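Local coordinates for acetyl-CoA hydrolase/transferase family protein (Porphyromonas gingivalis, PDB 2NVV) that probably hydrolyses acetyl-CoA or transfers coenzyme A between carboxylic acids, and binds zinc ions, at residues Lys33-Ala38 with Arg154-Leu159; Met57-Ser62 with Lys78-Tyr83; Asp111-Phe116 with Pro176-Ala181. All blocks are in the same frame, centred on the assembly; numbering follows the deposited sequence.

Interaction 1. Residues Lys33-Ala38 with Arg154-Leu159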
# COMPACT_ATOMS: atom_id res chain seq x y z
N LYS A 33 15.81 29.34 2.06
CA LYS A 33 15.96 29.95 0.74
C LYS A 33 17.29 30.65 0.42
O LYS A 33 17.55 30.98 -0.75
CB LYS A 33 14.82 30.95 0.53
CG LYS A 33 13.45 30.36 0.72
CD LYS A 33 12.42 31.46 0.90
CE LYS A 33 11.01 30.88 1.03
NZ LYS A 33 10.83 30.06 2.25
N VAL A 34 18.12 30.89 1.42
CA VAL A 34 19.38 31.59 1.16
C VAL A 34 20.66 30.80 1.47
O VAL A 34 21.69 30.96 0.82
CB VAL A 34 19.38 32.96 1.91
CG1 VAL A 34 19.67 32.75 3.37
CG2 VAL A 34 20.40 33.90 1.28
N VAL A 35 20.59 29.91 2.45
CA VAL A 35 21.76 29.12 2.79
C VAL A 35 22.11 28.07 1.73
O VAL A 35 23.27 27.94 1.34
CB VAL A 35 21.61 28.44 4.16
CG1 VAL A 35 22.80 27.50 4.42
CG2 VAL A 35 21.54 29.50 5.24
N PRO A 36 21.12 27.30 1.25
CA PRO A 36 21.46 26.29 0.24
C PRO A 36 22.20 26.85 -0.99
O PRO A 36 23.02 26.15 -1.59
CB PRO A 36 20.10 25.66 -0.11
CG PRO A 36 19.10 26.66 0.37
CD PRO A 36 19.69 27.20 1.63
N ALA A 37 21.92 28.10 -1.34
CA ALA A 37 22.59 28.73 -2.47
C ALA A 37 24.05 29.00 -2.11
O ALA A 37 24.94 28.92 -2.97
CB ALA A 37 21.88 30.02 -2.84
N ALA A 38 24.29 29.34 -0.85
CA ALA A 38 25.64 29.62 -0.36
C ALA A 38 26.45 28.32 -0.30
O ALA A 38 27.67 28.34 -0.40
CB ALA A 38 25.57 30.26 1.00
N ARG A 154 24.07 19.32 14.04
CA ARG A 154 24.01 20.77 14.16
C ARG A 154 22.87 21.32 13.31
O ARG A 154 22.51 20.74 12.28
CB ARG A 154 25.34 21.40 13.76
CG ARG A 154 25.95 20.80 12.52
CD ARG A 154 27.37 21.31 12.27
NE ARG A 154 27.90 20.78 11.01
CZ ARG A 154 28.20 19.51 10.81
NH1 ARG A 154 28.03 18.63 11.78
NH2 ARG A 154 28.64 19.10 9.62
N ILE A 155 22.31 22.44 13.76
CA ILE A 155 21.18 23.07 13.08
C ILE A 155 21.48 24.48 12.61
O ILE A 155 22.03 25.28 13.36
CB ILE A 155 19.95 23.12 13.99
CG1 ILE A 155 19.54 21.70 14.39
CG2 ILE A 155 18.80 23.84 13.28
CD1 ILE A 155 18.43 21.65 15.41
N ILE A 156 21.12 24.77 11.36
CA ILE A 156 21.31 26.09 10.79
C ILE A 156 19.92 26.70 10.60
O ILE A 156 19.16 26.25 9.76
CB ILE A 156 22.01 26.03 9.41
CG1 ILE A 156 23.44 25.49 9.57
CG2 ILE A 156 22.02 27.41 8.78
CD1 ILE A 156 24.19 25.34 8.26
N VAL A 157 19.61 27.71 11.40
CA VAL A 157 18.31 28.37 11.33
C VAL A 157 18.27 29.61 10.43
O VAL A 157 19.23 30.38 10.34
CB VAL A 157 17.82 28.78 12.73
CG1 VAL A 157 16.43 29.39 12.64
CG2 VAL A 157 17.85 27.58 13.66
N GLU A 158 17.13 29.79 9.77
CA GLU A 158 16.91 30.90 8.86
C GLU A 158 15.64 31.62 9.35
O GLU A 158 14.54 31.11 9.20
CB GLU A 158 16.70 30.33 7.46
CG GLU A 158 17.00 31.24 6.32
CD GLU A 158 17.11 30.49 4.99
OE1 GLU A 158 18.15 29.86 4.72
OE2 GLU A 158 16.12 30.53 4.23
N LEU A 159 15.82 32.80 9.95
CA LEU A 159 14.71 33.59 10.50
C LEU A 159 14.07 34.52 9.46
O LEU A 159 14.59 35.61 9.20
CB LEU A 159 15.21 34.43 11.67
CG LEU A 159 14.37 34.56 12.94
CD1 LEU A 159 14.89 35.75 13.73
CD2 LEU A 159 12.91 34.76 12.64
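Val35 and Glu158 mark the closest approach of the two backbones, their CA atoms 8.0 Å apart, and there is no backbone-to-backbone pairing; a side chain of strand 154-160 reaches backbone N-H groups at the start of helix 35-47. The Glu158 side chain spans this distance. Its CG lies anti to the backbone N (chi1 -156°) and the chain stays extended beyond it, carrying the carboxylate out to three successive backbone N-H groups leading into the first turn of the helix. OE2 accepts from Lys33 N in a nearly straight hydrogen bond, although the short separation modelled there is doubtful at this resolution. OE1 takes a weak bond from Val35 N, at 3.3 Å. Between them, Val34 N makes weak bonds to both oxygens, OE1 and OE2, each at 3.5 Å, and so straddles the carboxylate. The buried carboxylate would be favoured by these N-H groups and, more loosely, by the positive end of the helix dipole.

Strand 154-160 belongs to a seven-stranded parallel sheet of Rossmann-like character, against which helix 35-47 packs its first turn. The helix connects strand 20-23 to strand 55-58, yet it reaches over to strand 154-160, which is separated from strand 20-23 by strand 122-127. Apolar groups fill in around the carboxylate. Val34 CG1 approaches Glu158 OE1 to 3.5 Å, while the Val35 side chain runs past that of Glu158 in the opposite direction. Val35 CG2, beside its own backbone N, also meets Ile156 CG2 at 4.1 Å, a methyl-to-methyl contact two residues before Glu158, on the same side of the strand. Ile156 rests in turn on Val207 of strand 206-212 and Ile124 of strand 122-127. The ammonium group of Lys33 leads away from the contact and forms a salt bridge with Glu126.

Interaction 2. Residues Met57-Ser62 with Lys78-Tyr83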
# COMPACT_ATOMS: atom_id res chain seq x y z
N MSE A 57 20.76 14.47 0.62
CA MSE A 57 19.63 15.35 0.91
C MSE A 57 18.35 14.65 1.31
O MSE A 57 17.83 13.82 0.57
CB MSE A 57 19.35 16.22 -0.31
CG MSE A 57 20.51 17.09 -0.74
SE MSE A 57 20.16 18.02 -2.41
CE MSE A 57 18.69 19.13 -1.81
N PHE A 58 17.84 15.01 2.48
CA PHE A 58 16.58 14.48 2.99
C PHE A 58 15.67 15.70 3.11
O PHE A 58 16.03 16.68 3.78
CB PHE A 58 16.73 13.89 4.41
CG PHE A 58 17.66 12.71 4.51
CD1 PHE A 58 18.88 12.82 5.19
CD2 PHE A 58 17.30 11.47 3.99
CE1 PHE A 58 19.72 11.72 5.36
CE2 PHE A 58 18.13 10.35 4.15
CZ PHE A 58 19.35 10.48 4.84
N THR A 59 14.50 15.66 2.47
CA THR A 59 13.56 16.77 2.54
C THR A 59 12.16 16.23 2.85
O THR A 59 11.97 15.03 2.97
CB THR A 59 13.49 17.54 1.20
OG1 THR A 59 12.92 16.69 0.19
CG2 THR A 59 14.86 17.98 0.77
N GLY A 60 11.19 17.13 3.00
CA GLY A 60 9.83 16.69 3.26
C GLY A 60 9.28 16.23 1.93
O GLY A 60 8.92 15.06 1.75
N ALA A 61 9.25 17.17 0.99
CA ALA A 61 8.79 16.91 -0.37
C ALA A 61 9.62 17.81 -1.29
O ALA A 61 10.86 17.86 -1.18
CB ALA A 61 7.32 17.22 -0.50
N SER A 62 8.95 18.53 -2.19
CA SER A 62 9.62 19.43 -3.13
C SER A 62 10.15 20.67 -2.41
O SER A 62 9.72 21.03 -1.31
CB SER A 62 8.66 19.85 -4.24
OG SER A 62 7.49 20.44 -3.71
N LYS A 78 24.67 14.14 -3.86
CA LYS A 78 25.15 12.76 -3.85
C LYS A 78 23.95 11.82 -3.89
O LYS A 78 23.98 10.78 -4.55
CB LYS A 78 26.04 12.47 -2.63
CG LYS A 78 25.33 12.17 -1.33
CD LYS A 78 26.31 11.63 -0.27
CE LYS A 78 27.04 10.39 -0.78
NZ LYS A 78 27.90 9.74 0.26
N PHE A 79 22.89 12.18 -3.17
CA PHE A 79 21.67 11.39 -3.19
C PHE A 79 20.52 12.27 -2.71
O PHE A 79 20.72 13.19 -1.92
CB PHE A 79 21.80 10.11 -2.34
CG PHE A 79 21.64 10.31 -0.86
CD1 PHE A 79 20.40 10.63 -0.31
CD2 PHE A 79 22.73 10.14 0.00
CE1 PHE A 79 20.23 10.78 1.06
CE2 PHE A 79 22.58 10.29 1.39
CZ PHE A 79 21.31 10.61 1.92
N ARG A 80 19.32 11.97 -3.20
CA ARG A 80 18.13 12.76 -2.87
C ARG A 80 16.88 11.92 -2.54
O ARG A 80 16.62 10.90 -3.17
CB ARG A 80 17.82 13.67 -4.06
CG ARG A 80 16.59 14.54 -3.91
CD ARG A 80 16.88 15.75 -3.05
NE ARG A 80 15.75 16.68 -3.07
CZ ARG A 80 14.56 16.42 -2.54
NH1 ARG A 80 13.58 17.32 -2.62
NH2 ARG A 80 14.36 15.28 -1.90
N THR A 81 16.13 12.39 -1.54
CA THR A 81 14.89 11.74 -1.10
C THR A 81 14.03 12.79 -0.39
O THR A 81 14.54 13.74 0.19
CB THR A 81 15.13 10.62 -0.08
OG1 THR A 81 16.51 10.29 -0.03
CG2 THR A 81 14.33 9.39 -0.46
N PRO A 82 12.70 12.59 -0.37
CA PRO A 82 11.99 11.46 -0.97
C PRO A 82 11.15 11.85 -2.18
O PRO A 82 10.65 10.98 -2.92
CB PRO A 82 11.14 10.98 0.20
CG PRO A 82 10.67 12.29 0.78
CD PRO A 82 11.87 13.23 0.66
N TYR A 83 11.00 13.15 -2.40
CA TYR A 83 10.21 13.68 -3.50
C TYR A 83 10.85 14.98 -3.98
O TYR A 83 11.36 15.76 -3.17
CB TYR A 83 8.79 13.98 -3.00
CG TYR A 83 7.81 14.50 -4.05
CD1 TYR A 83 6.95 13.63 -4.72
CD2 TYR A 83 7.73 15.86 -4.35
CE1 TYR A 83 6.03 14.10 -5.66
CE2 TYR A 83 6.82 16.33 -5.28
CZ TYR A 83 5.97 15.46 -5.93
OH TYR A 83 5.05 15.94 -6.84
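Phe79 directs its ring edge at one face of the Phe58 ring, a T-shaped pair with centroids 5.2 Å apart and planes at 67°; the closest carbons are Phe58 CZ and Phe79 CZ, at 3.5 Å. One face of the Phe79 ring lies over the backbone N of Met57. The Arg80 guanidinium carries Thr59 CG2 over the centre of one face, whereas Ala61 O stands at its edge and accepts a hydrogen bond from Arg80 NH1 (3.1 Å). At the edge of the Tyr83 ring are Ser62 N and the carbonyl carbon of Ala61.

The two backbones run as neighbouring parallel strands. Met57 bonds on either side of Arg80: Met57 N donates to Phe79 O (2.8 Å), and Thr81 N donates to Met57 O (3.1 Å). Thr59 N then donates to Thr81 O (3.0 Å). This joins the two strands of a beta-alpha-beta unit whose connecting element is helix 65-73. Arg80 and Met57, a selenomethionine here, lie on the face toward that helix, with Arg80 CD against Met57 CB at 3.7 Å. The Arg80 chain leaves anti to its backbone N, then bends at chi2 (79°), which carries the guanidinium to Thr59 and the loop it begins. Its NE forms a salt bridge with Asp68 of the helix.

Beyond the strands, Ala61 O is held by two donors, Arg80 NH1 and Thr59 OG1, the latter on a lone pair in the carbonyl plane. A weak bond from Arg80 NH1 to Tyr83 O places the same nitrogen between two carbonyls. A positive charge so placed would favour both carbonyl oxygens and probably ties the two loops together, close to Asn374, predicted to bind coenzyme A, and Glu284, predicted to be catalytic.

Interaction 3. Residues Asp111-Phe116 with Pro176-Ala181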
# COMPACT_ATOMS: atom_id res chain seq x y z
N ASP A 111 11.62 5.92 9.41
CA ASP A 111 12.69 5.11 8.84
C ASP A 111 14.04 5.75 9.09
O ASP A 111 15.07 5.08 9.07
CB ASP A 111 12.46 4.91 7.34
CG ASP A 111 11.39 3.87 7.06
OD1 ASP A 111 10.67 3.49 8.01
OD2 ASP A 111 11.26 3.43 5.90
N LEU A 112 14.03 7.06 9.31
CA LEU A 112 15.25 7.80 9.60
C LEU A 112 15.61 7.44 11.03
O LEU A 112 16.77 7.17 11.33
CB LEU A 112 15.00 9.30 9.48
CG LEU A 112 15.31 9.91 8.11
CD1 LEU A 112 14.75 11.32 8.01
CD2 LEU A 112 16.83 9.90 7.90
N ARG A 113 14.61 7.42 11.90
CA ARG A 113 14.81 7.09 13.30
C ARG A 113 15.24 5.63 13.44
O ARG A 113 16.05 5.31 14.30
CB ARG A 113 13.52 7.34 14.09
CG ARG A 113 13.06 8.80 14.07
CD ARG A 113 12.11 9.09 15.21
NE ARG A 113 10.88 8.31 15.12
CZ ARG A 113 9.78 8.69 14.47
NH1 ARG A 113 8.73 7.89 14.45
NH2 ARG A 113 9.75 9.87 13.85
N TYR A 114 14.72 4.76 12.58
CA TYR A 114 15.07 3.34 12.59
C TYR A 114 16.52 3.13 12.16
O TYR A 114 17.09 2.06 12.36
CB TYR A 114 14.14 2.54 11.65
CG TYR A 114 12.69 2.55 12.06
CD1 TYR A 114 12.29 3.02 13.31
CD2 TYR A 114 11.70 2.06 11.19
CE1 TYR A 114 10.94 3.01 13.70
CE2 TYR A 114 10.35 2.05 11.58
CZ TYR A 114 9.99 2.52 12.83
OH TYR A 114 8.67 2.52 13.22
N GLY A 115 17.10 4.15 11.54
CA GLY A 115 18.47 4.09 11.09
C GLY A 115 18.62 3.54 9.68
O GLY A 115 19.74 3.24 9.25
N PHE A 116 17.50 3.42 8.96
CA PHE A 116 17.52 2.88 7.60
C PHE A 116 18.39 3.67 6.63
O PHE A 116 19.00 3.10 5.72
CB PHE A 116 16.10 2.76 7.07
CG PHE A 116 15.28 1.71 7.76
CD1 PHE A 116 15.85 0.88 8.72
CD2 PHE A 116 13.93 1.55 7.46
CE1 PHE A 116 15.09 -0.09 9.38
CE2 PHE A 116 13.16 0.57 8.11
CZ PHE A 116 13.74 -0.25 9.07
N PRO A 176 6.08 9.98 17.38
CA PRO A 176 5.60 8.93 18.28
C PRO A 176 6.77 8.08 18.76
O PRO A 176 7.87 8.15 18.21
CB PRO A 176 4.66 8.13 17.40
CG PRO A 176 5.39 8.15 16.09
CD PRO A 176 5.88 9.59 15.97
N LEU A 177 6.55 7.29 19.80
CA LEU A 177 7.59 6.40 20.28
C LEU A 177 7.74 5.39 19.14
O LEU A 177 6.87 5.29 18.28
CB LEU A 177 7.14 5.70 21.57
CG LEU A 177 7.50 6.30 22.93
CD1 LEU A 177 7.85 7.76 22.81
CD2 LEU A 177 6.32 6.10 23.90
N ASP A 178 8.84 4.66 19.12
CA ASP A 178 9.05 3.68 18.07
C ASP A 178 8.89 2.27 18.61
O ASP A 178 9.01 2.03 19.81
CB ASP A 178 10.44 3.88 17.45
CG ASP A 178 10.55 5.19 16.68
OD1 ASP A 178 11.63 5.81 16.71
OD2 ASP A 178 9.55 5.58 16.05
N PRO A 179 8.57 1.31 17.73
CA PRO A 179 8.41 -0.06 18.24
C PRO A 179 9.61 -0.54 19.04
O PRO A 179 10.75 -0.16 18.77
CB PRO A 179 8.15 -0.88 16.97
CG PRO A 179 8.65 -0.02 15.85
CD PRO A 179 8.32 1.38 16.28
N PRO A 180 9.37 -1.42 20.02
CA PRO A 180 8.06 -1.96 20.38
C PRO A 180 7.27 -1.10 21.36
O PRO A 180 6.36 -1.60 22.01
CB PRO A 180 8.42 -3.30 20.98
CG PRO A 180 9.66 -2.94 21.77
CD PRO A 180 10.44 -2.06 20.82
N ALA A 181 7.59 0.19 21.46
CA ALA A 181 6.92 1.07 22.42
C ALA A 181 5.88 2.04 21.85
O ALA A 181 5.33 2.85 22.58
CB ALA A 181 7.96 1.85 23.19
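Arg113 grips the carboxylate of Asp178 side-on in a salt bridge that uses NE and NH1. NE shares its hydrogen between OD1 (3.1 Å) and OD2 (3.2 Å) of Asp178, and Arg113 NH1 adds a bond to Asp178 OD2 at 2.9 Å. Guanidinium and carboxylate are only 5° from coplanar, and both oxygens use their syn lone pairs, so the two flat groups meet edge to edge. Arg113 reaches this position by a bend at chi3 (-63°), which turns the guanidinium edge toward Asp178. Pro176 CD packs against Arg113 NH1 at 3.7 Å.

Alongside, Tyr114 turns the edge of its ring to the same carboxylate, CE1 lying 3.7 Å from Asp178 CG, with the ring and carboxylate planes 79° apart. The phenol end continues to Pro179, whose CD lies 3.3 Å from Tyr114 OH. The Asp178 carboxylate is therefore bordered by a charged group and by an aromatic edge that come from consecutive residues.

Further charges surround this pair. Asp178 OD2 also forms a salt bridge with Arg182, while NH2 of Arg113 is paired with Glu175 and Glu334, so the ions form a network that would spread the charge of each member. Just after Tyr114 the chain leaves the helix through a Schellman motif: Gly115 N, at positive phi, donates to Leu112 O, and Phe116 N to Asp111 O. Tyr387 of the second subunit stacks on the Tyr114 ring, bringing the contact to the dimer interface.

Helix 108-113 is thereby joined at its carboxyl end to the long loop between strands 154-160 and 199-200, with Arg113 resting on helix 145-151 and Pro176 on helix 333-336.

Interactions 1 and 2 are buried and reach the same parallel sheet, interaction 2 nested along the chain within the loop closed by interaction 1; strand 55-58 of the second is the next element after helix 35-47 of the first. Their centres are about 16 Å apart and the two contacts do not touch. Interaction 3 is partly buried and borders the second subunit, yet meets interaction 2 where Phe58 packs on Leu112. Chemistry follows location: a carboxylate takes backbone N-H groups at a helix start in interaction 1, strand pairing and an arginine hold loops near the predicted active site in interaction 2, and interaction 3 relies on a charged network between a helix end and a loop.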